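Local atomic coordinates of ectonucleoside triphosphate diphosphohydrolase 4 (Homo sapiens, PDB entry 6WG5), a protein that belongs to the GDA1/CD39 family of nucleoside phosphatases, whose fold is related to that of actin. Residues A[418-421]-A[422-426]; A[131-134]-A[135-138]. All blocks are in the same frame, centred on the assembly; numbering follows the deposited sequence.

Interaction 1: A[418-421]-A[422-426]; sequences WSIL and RERFD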
ATOM      1  N   TRP A 418      -5.278 -14.532 -30.061  1.00 31.98           N
ATOM      2  CA  TRP A 418      -4.143 -13.652 -29.802  1.00 31.87           C
ATOM      3  C   TRP A 418      -3.955 -12.640 -30.927  1.00 34.73           C
ATOM      4  O   TRP A 418      -3.624 -11.476 -30.676  1.00 38.81           O
ATOM      5  CB  TRP A 418      -2.879 -14.487 -29.611  1.00 30.19           C
ATOM      6  CG  TRP A 418      -1.637 -13.680 -29.406  1.00 30.72           C
ATOM      7  CD1 TRP A 418      -0.545 -13.635 -30.221  1.00 28.56           C
ATOM      8  CD2 TRP A 418      -1.358 -12.797 -28.313  1.00 27.04           C
ATOM      9  NE1 TRP A 418       0.398 -12.782 -29.703  1.00 34.34           N
ATOM     10  CE2 TRP A 418      -0.077 -12.254 -28.531  1.00 31.90           C
ATOM     11  CE3 TRP A 418      -2.067 -12.412 -27.171  1.00 28.98           C
ATOM     12  CZ2 TRP A 418       0.512 -11.347 -27.650  1.00 30.09           C
ATOM     13  CZ3 TRP A 418      -1.482 -11.512 -26.297  1.00 28.15           C
ATOM     14  CH2 TRP A 418      -0.204 -10.990 -26.542  1.00 27.29           C
ATOM     15  N   SER A 419      -4.165 -13.062 -32.176  1.00 39.61           N
ATOM     16  CA  SER A 419      -3.966 -12.154 -33.301  1.00 40.96           C
ATOM     17  C   SER A 419      -4.962 -11.003 -33.265  1.00 40.87           C
ATOM     18  O   SER A 419      -4.617  -9.863 -33.595  1.00 43.82           O
ATOM     19  CB  SER A 419      -4.079 -12.922 -34.618  1.00 41.02           C
ATOM     20  OG  SER A 419      -5.337 -13.562 -34.727  1.00 44.02           O
ATOM     21  N   ILE A 420      -6.205 -11.280 -32.869  1.00 43.77           N
ATOM     22  CA  ILE A 420      -7.202 -10.221 -32.744  1.00 40.16           C
ATOM     23  C   ILE A 420      -6.810  -9.254 -31.633  1.00 41.70           C
ATOM     24  O   ILE A 420      -6.794  -8.033 -31.829  1.00 45.49           O
ATOM     25  CB  ILE A 420      -8.596 -10.829 -32.502  1.00 42.24           C
ATOM     26  CG1 ILE A 420      -9.013 -11.679 -33.708  1.00 45.77           C
ATOM     27  CG2 ILE A 420      -9.624  -9.732 -32.231  1.00 39.50           C
ATOM     28  CD1 ILE A 420     -10.262 -12.504 -33.480  1.00 48.95           C
ATOM     29  N   LEU A 421      -6.501  -9.783 -30.447  1.00 37.97           N
ATOM     30  CA  LEU A 421      -6.002  -8.941 -29.365  1.00 39.96           C
ATOM     31  C   LEU A 421      -4.798  -8.133 -29.825  1.00 37.62           C
ATOM     32  O   LEU A 421      -4.705  -6.925 -29.578  1.00 38.71           O
ATOM     33  CB  LEU A 421      -5.627  -9.803 -28.157  1.00 39.44           C
ATOM     34  CG  LEU A 421      -6.753 -10.576 -27.473  1.00 41.68           C
ATOM     35  CD1 LEU A 421      -6.182 -11.443 -26.364  1.00 41.07           C
ATOM     36  CD2 LEU A 421      -7.807  -9.623 -26.926  1.00 40.83           C
ATOM     37  N   ARG A 422      -3.862  -8.795 -30.503  1.00 32.93           N
ATOM     38  CA  ARG A 422      -2.663  -8.120 -30.976  1.00 34.93           C
ATOM     39  C   ARG A 422      -3.008  -7.012 -31.965  1.00 38.08           C
ATOM     40  O   ARG A 422      -2.425  -5.922 -31.920  1.00 42.72           O
ATOM     41  CB  ARG A 422      -1.726  -9.145 -31.614  1.00 39.17           C
ATOM     42  CG  ARG A 422      -0.331  -8.642 -31.882  1.00 40.90           C
ATOM     43  CD  ARG A 422       0.454  -8.460 -30.603  1.00 39.86           C
ATOM     44  NE  ARG A 422       1.837  -8.106 -30.898  1.00 48.28           N
ATOM     45  CZ  ARG A 422       2.226  -6.905 -31.315  1.00 54.65           C
ATOM     46  NH1 ARG A 422       1.333  -5.937 -31.487  1.00 54.03           N
ATOM     47  NH2 ARG A 422       3.508  -6.674 -31.564  1.00 59.32           N
ATOM     48  N   GLU A 423      -3.957  -7.270 -32.866  1.00 42.56           N
ATOM     49  CA  GLU A 423      -4.352  -6.250 -33.833  1.00 46.63           C
ATOM     50  C   GLU A 423      -5.003  -5.061 -33.138  1.00 51.04           C
ATOM     51  O   GLU A 423      -4.735  -3.905 -33.486  1.00 48.66           O
ATOM     52  CB  GLU A 423      -5.305  -6.850 -34.864  1.00 50.95           C
ATOM     53  CG  GLU A 423      -5.505  -5.984 -36.095  1.00 65.56           C
ATOM     54  CD  GLU A 423      -6.856  -6.199 -36.745  1.00 75.21           C
ATOM     55  OE1 GLU A 423      -7.600  -5.207 -36.912  1.00 74.24           O
ATOM     56  OE2 GLU A 423      -7.176  -7.359 -37.080  1.00 79.61           O
ATOM     57  N   ARG A 424      -5.862  -5.327 -32.151  1.00 42.76           N
ATOM     58  CA  ARG A 424      -6.506  -4.248 -31.413  1.00 34.77           C
ATOM     59  C   ARG A 424      -5.493  -3.440 -30.618  1.00 35.42           C
ATOM     60  O   ARG A 424      -5.619  -2.215 -30.505  1.00 36.64           O
ATOM     61  CB  ARG A 424      -7.581  -4.826 -30.495  1.00 36.90           C
ATOM     62  CG  ARG A 424      -8.772  -5.355 -31.260  1.00 40.43           C
ATOM     63  CD  ARG A 424      -9.684  -6.211 -30.408  1.00 39.33           C
ATOM     64  NE  ARG A 424     -10.865  -6.603 -31.167  1.00 46.83           N
ATOM     65  CZ  ARG A 424     -11.931  -7.203 -30.650  1.00 49.83           C
ATOM     66  NH1 ARG A 424     -11.978  -7.488 -29.355  1.00 43.67           N
ATOM     67  NH2 ARG A 424     -12.954  -7.515 -31.435  1.00 53.44           N
ATOM     68  N   PHE A 425      -4.480  -4.106 -30.059  1.00 36.68           N
ATOM     69  CA  PHE A 425      -3.443  -3.387 -29.326  1.00 34.74           C
ATOM     70  C   PHE A 425      -2.742  -2.374 -30.221  1.00 35.92           C
ATOM     71  O   PHE A 425      -2.432  -1.260 -29.785  1.00 39.22           O
ATOM     72  CB  PHE A 425      -2.432  -4.375 -28.744  1.00 37.29           C
ATOM     73  CG  PHE A 425      -1.311  -3.718 -27.992  1.00 36.82           C
ATOM     74  CD1 PHE A 425      -1.460  -3.379 -26.660  1.00 35.38           C
ATOM     75  CD2 PHE A 425      -0.111  -3.437 -28.619  1.00 38.16           C
ATOM     76  CE1 PHE A 425      -0.434  -2.774 -25.965  1.00 36.01           C
ATOM     77  CE2 PHE A 425       0.921  -2.832 -27.931  1.00 40.53           C
ATOM     78  CZ  PHE A 425       0.758  -2.500 -26.602  1.00 38.52           C
ATOM     79  N   ASP A 426      -2.491  -2.739 -31.481  1.00 46.85           N
ATOM     80  CA  ASP A 426      -1.801  -1.828 -32.389  1.00 51.59           C
ATOM     81  C   ASP A 426      -2.684  -0.653 -32.787  1.00 49.67           C
ATOM     82  O   ASP A 426      -2.172   0.436 -33.069  1.00 49.23           O
ATOM     83  CB  ASP A 426      -1.330  -2.583 -33.632  1.00 54.74           C
ATOM     84  CG  ASP A 426      -0.287  -3.639 -33.314  1.00 58.05           C
ATOM     85  OD1 ASP A 426      -0.180  -4.619 -34.083  1.00 62.15           O
ATOM     86  OD2 ASP A 426       0.425  -3.491 -32.297  1.00 54.48           O
TER

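Interaction 2: A[131-134]-A[135-138]; sequences CTAG and MRIL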
ATOM      1  N   CYS A 131      13.298   4.109   5.963  1.00 47.69           N
ATOM      2  CA  CYS A 131      13.767   3.200   4.927  1.00 54.93           C
ATOM      3  C   CYS A 131      12.929   1.929   4.932  1.00 51.92           C
ATOM      4  O   CYS A 131      12.508   1.459   5.993  1.00 54.11           O
ATOM      5  CB  CYS A 131      15.242   2.853   5.139  1.00 63.82           C
ATOM      6  SG  CYS A 131      16.257   4.258   5.658  1.00 62.51           S
ATOM      7  N   THR A 132      12.701   1.372   3.743  1.00 57.39           N
ATOM      8  CA  THR A 132      11.810   0.226   3.600  1.00 61.66           C
ATOM      9  C   THR A 132      12.577  -1.048   3.252  1.00 68.32           C
ATOM     10  O   THR A 132      13.426  -1.493   4.031  1.00 69.02           O
ATOM     11  CB  THR A 132      10.738   0.524   2.546  1.00 61.64           C
ATOM     12  OG1 THR A 132      11.363   0.936   1.325  1.00 64.29           O
ATOM     13  CG2 THR A 132       9.801   1.619   3.034  1.00 60.24           C
ATOM     14  N   ALA A 133      12.293  -1.642   2.088  1.00 65.34           N
ATOM     15  CA  ALA A 133      12.774  -2.991   1.806  1.00 68.19           C
ATOM     16  C   ALA A 133      14.272  -3.024   1.525  1.00 73.47           C
ATOM     17  O   ALA A 133      14.932  -4.028   1.820  1.00 72.04           O
ATOM     18  CB  ALA A 133      12.006  -3.580   0.624  1.00 69.91           C
ATOM     19  N   GLY A 134      14.824  -1.953   0.954  1.00 78.15           N
ATOM     20  CA  GLY A 134      16.240  -1.956   0.626  1.00 75.79           C
ATOM     21  C   GLY A 134      17.122  -2.185   1.838  1.00 76.43           C
ATOM     22  O   GLY A 134      18.116  -2.912   1.767  1.00 79.67           O
ATOM     23  N   MET A 135      16.771  -1.569   2.967  1.00 77.25           N
ATOM     24  CA  MET A 135      17.560  -1.682   4.186  1.00 78.17           C
ATOM     25  C   MET A 135      17.136  -2.848   5.067  1.00 81.74           C
ATOM     26  O   MET A 135      17.906  -3.254   5.945  1.00 85.63           O
ATOM     27  CB  MET A 135      17.458  -0.386   4.994  1.00 75.23           C
ATOM     28  CG  MET A 135      18.164   0.798   4.357  1.00 76.12           C
ATOM     29  SD  MET A 135      19.907   0.891   4.805  1.00 82.18           S
ATOM     30  CE  MET A 135      19.791   1.329   6.541  1.00 80.15           C
ATOM     31  N   ARG A 136      15.937  -3.394   4.853  1.00 75.96           N
ATOM     32  CA  ARG A 136      15.446  -4.471   5.706  1.00 75.29           C
ATOM     33  C   ARG A 136      16.270  -5.740   5.531  1.00 74.99           C
ATOM     34  O   ARG A 136      16.495  -6.478   6.499  1.00 73.72           O
ATOM     35  CB  ARG A 136      13.975  -4.746   5.398  1.00 72.79           C
ATOM     36  CG  ARG A 136      13.032  -4.505   6.561  1.00 65.83           C
ATOM     37  CD  ARG A 136      11.590  -4.637   6.104  1.00 64.56           C
ATOM     38  NE  ARG A 136      10.966  -3.337   5.872  1.00 63.02           N
ATOM     39  CZ  ARG A 136      10.018  -3.103   4.968  1.00 67.02           C
ATOM     40  NH1 ARG A 136       9.582  -4.076   4.177  1.00 71.69           N
ATOM     41  NH2 ARG A 136       9.512  -1.884   4.844  1.00 66.79           N
ATOM     42  N   ILE A 137      16.728  -6.016   4.305  1.00 82.55           N
ATOM     43  CA  ILE A 137      17.458  -7.250   4.027  1.00 90.11           C
ATOM     44  C   ILE A 137      18.962  -7.102   4.208  1.00 93.91           C
ATOM     45  O   ILE A 137      19.698  -8.073   3.990  1.00 94.12           O
ATOM     46  CB  ILE A 137      17.166  -7.775   2.603  1.00 92.26           C
ATOM     47  CG1 ILE A 137      17.289  -6.654   1.567  1.00 92.15           C
ATOM     48  CG2 ILE A 137      15.785  -8.423   2.557  1.00 88.61           C
ATOM     49  CD1 ILE A 137      17.200  -7.131   0.129  1.00 93.18           C
ATOM     50  N   LEU A 138      19.445  -5.926   4.600  1.00 90.57           N
ATOM     51  CA  LEU A 138      20.849  -5.793   4.946  1.00 89.38           C
ATOM     52  C   LEU A 138      21.116  -6.415   6.312  1.00 87.89           C
ATOM     53  O   LEU A 138      20.208  -6.535   7.138  1.00 82.83           O
ATOM     54  CB  LEU A 138      21.265  -4.325   4.966  1.00 85.42           C
ATOM     55  CG  LEU A 138      21.345  -3.544   3.649  1.00 82.76           C
ATOM     56  CD1 LEU A 138      22.130  -2.255   3.870  1.00 78.47           C
ATOM     57  CD2 LEU A 138      21.973  -4.366   2.531  1.00 84.16           C
TER

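Interaction 1: A[418-421]-A[422-426]
Four successive i to i+4 backbone hydrogen bonds join residues 418-421 to 422-425, the amides of Arg422, Glu423, Arg424 and Phe425 donating to the carbonyls of Trp418, Ser419, Ile420 and Leu421. Arg422 N lies 2.7 Å from Trp418 O, and Arg424 N reaches Ile420 O at 2.9 Å with an N-H...O angle of 165°. One turn further on, Arg422 closes a salt bridge with Asp426. NH1 of Arg422 meets OD2 of Asp426 at 2.7 Å, with the carboxylate oxygen at the edge of the guanidinium and in its plane, although the bond is bent and weak as a hydrogen bond. The two segments make up nearly all of the short alpha-helix 418-427, and both side-chain pairings across them also follow its i to i+4 spacing. The bend of the Arg422 chain at chi2 (71°) carries CD toward the Trp418 ring, which it passes obliquely, 4.1 Å from Trp418 CZ2; the last rotation, about CD-NE, turns NH1 to Asp426. Ring and guanidinium planes stand 72° apart. Elsewhere round the helix, Ile420 and Arg424 run side by side in the same direction. CG2 of Ile420 sits over one face of the Arg424 guanidinium, near its rim, 3.5 Å from NE. Trp418 and Phe425 both rest on Leu439 of helix 436-456, whereas the buried Leu421 packs against Thr416 and Tyr430.

Interaction 2: A[131-134]-A[135-138]
Arg136 folds back over the backbone of Thr132 and Ala133, and its side chain stays close to the start of the helical turn almost throughout. Arg136 CB lies 3.6 Å from Thr132 O, and CG and CD continue past the same carbonyl. A bend at chi3 (-100°) then swings the head group across the peptide between the two residues. Arg136 NE comes to 3.6 Å from Thr132 O, while Arg136 CZ is 3.7 Å from Thr132 C. One guanidinium face therefore rests on this peptide, with Ala133 N beneath its centre and Thr132 C nearer the rim. At the tip, Arg136 NH2 lies 3.4 Å from Thr132 CA, with Thr132 CB hardly farther. NH1 lies beside Ala133 CA. Partners from beyond the turn hold the polar end: NE donates to Ile170 O, and NH2 forms a salt bridge with Glu175 of helix 172-186. The backbone amide of Arg136 is shared weakly between Thr132 O and Ala133 O, each 3.3 Å away. Away from the arginine, Met135 CG packs on Cys131 CB at 3.7 Å. Thr132 occupies the N-cap position of helix 133-136, but its OG1 bonds weakly to Cys48 O instead of capping the helix. The turn leaves the end of strand 127-131, which runs parallel to strands 40-48 and 167-169, and leads into helix 140-157, with Met135 against Ile92 and Leu138 against Ala96.

Overall arrangement
Both contacts are local, each made within one continuous run of chain and based on a short helix. Interaction 2 comes first, where strand 127-131 of a mixed sheet gives way to helix 133-136; interaction 1 follows nearly 300 residues later on helix 418-427. Their centres are about 41 Å apart and their nearest atoms about 29 Å, so they do not touch. Interaction 2 lies about 16 Å from the centre of the chain and is partly buried, whereas interaction 1 is a surface contact about 33 Å out. Although both fall within the GDA1/CD39 region of the chain, they belong to separate neighbourhoods: a strand-to-helix connection and a peripheral helix alongside helix 436-456.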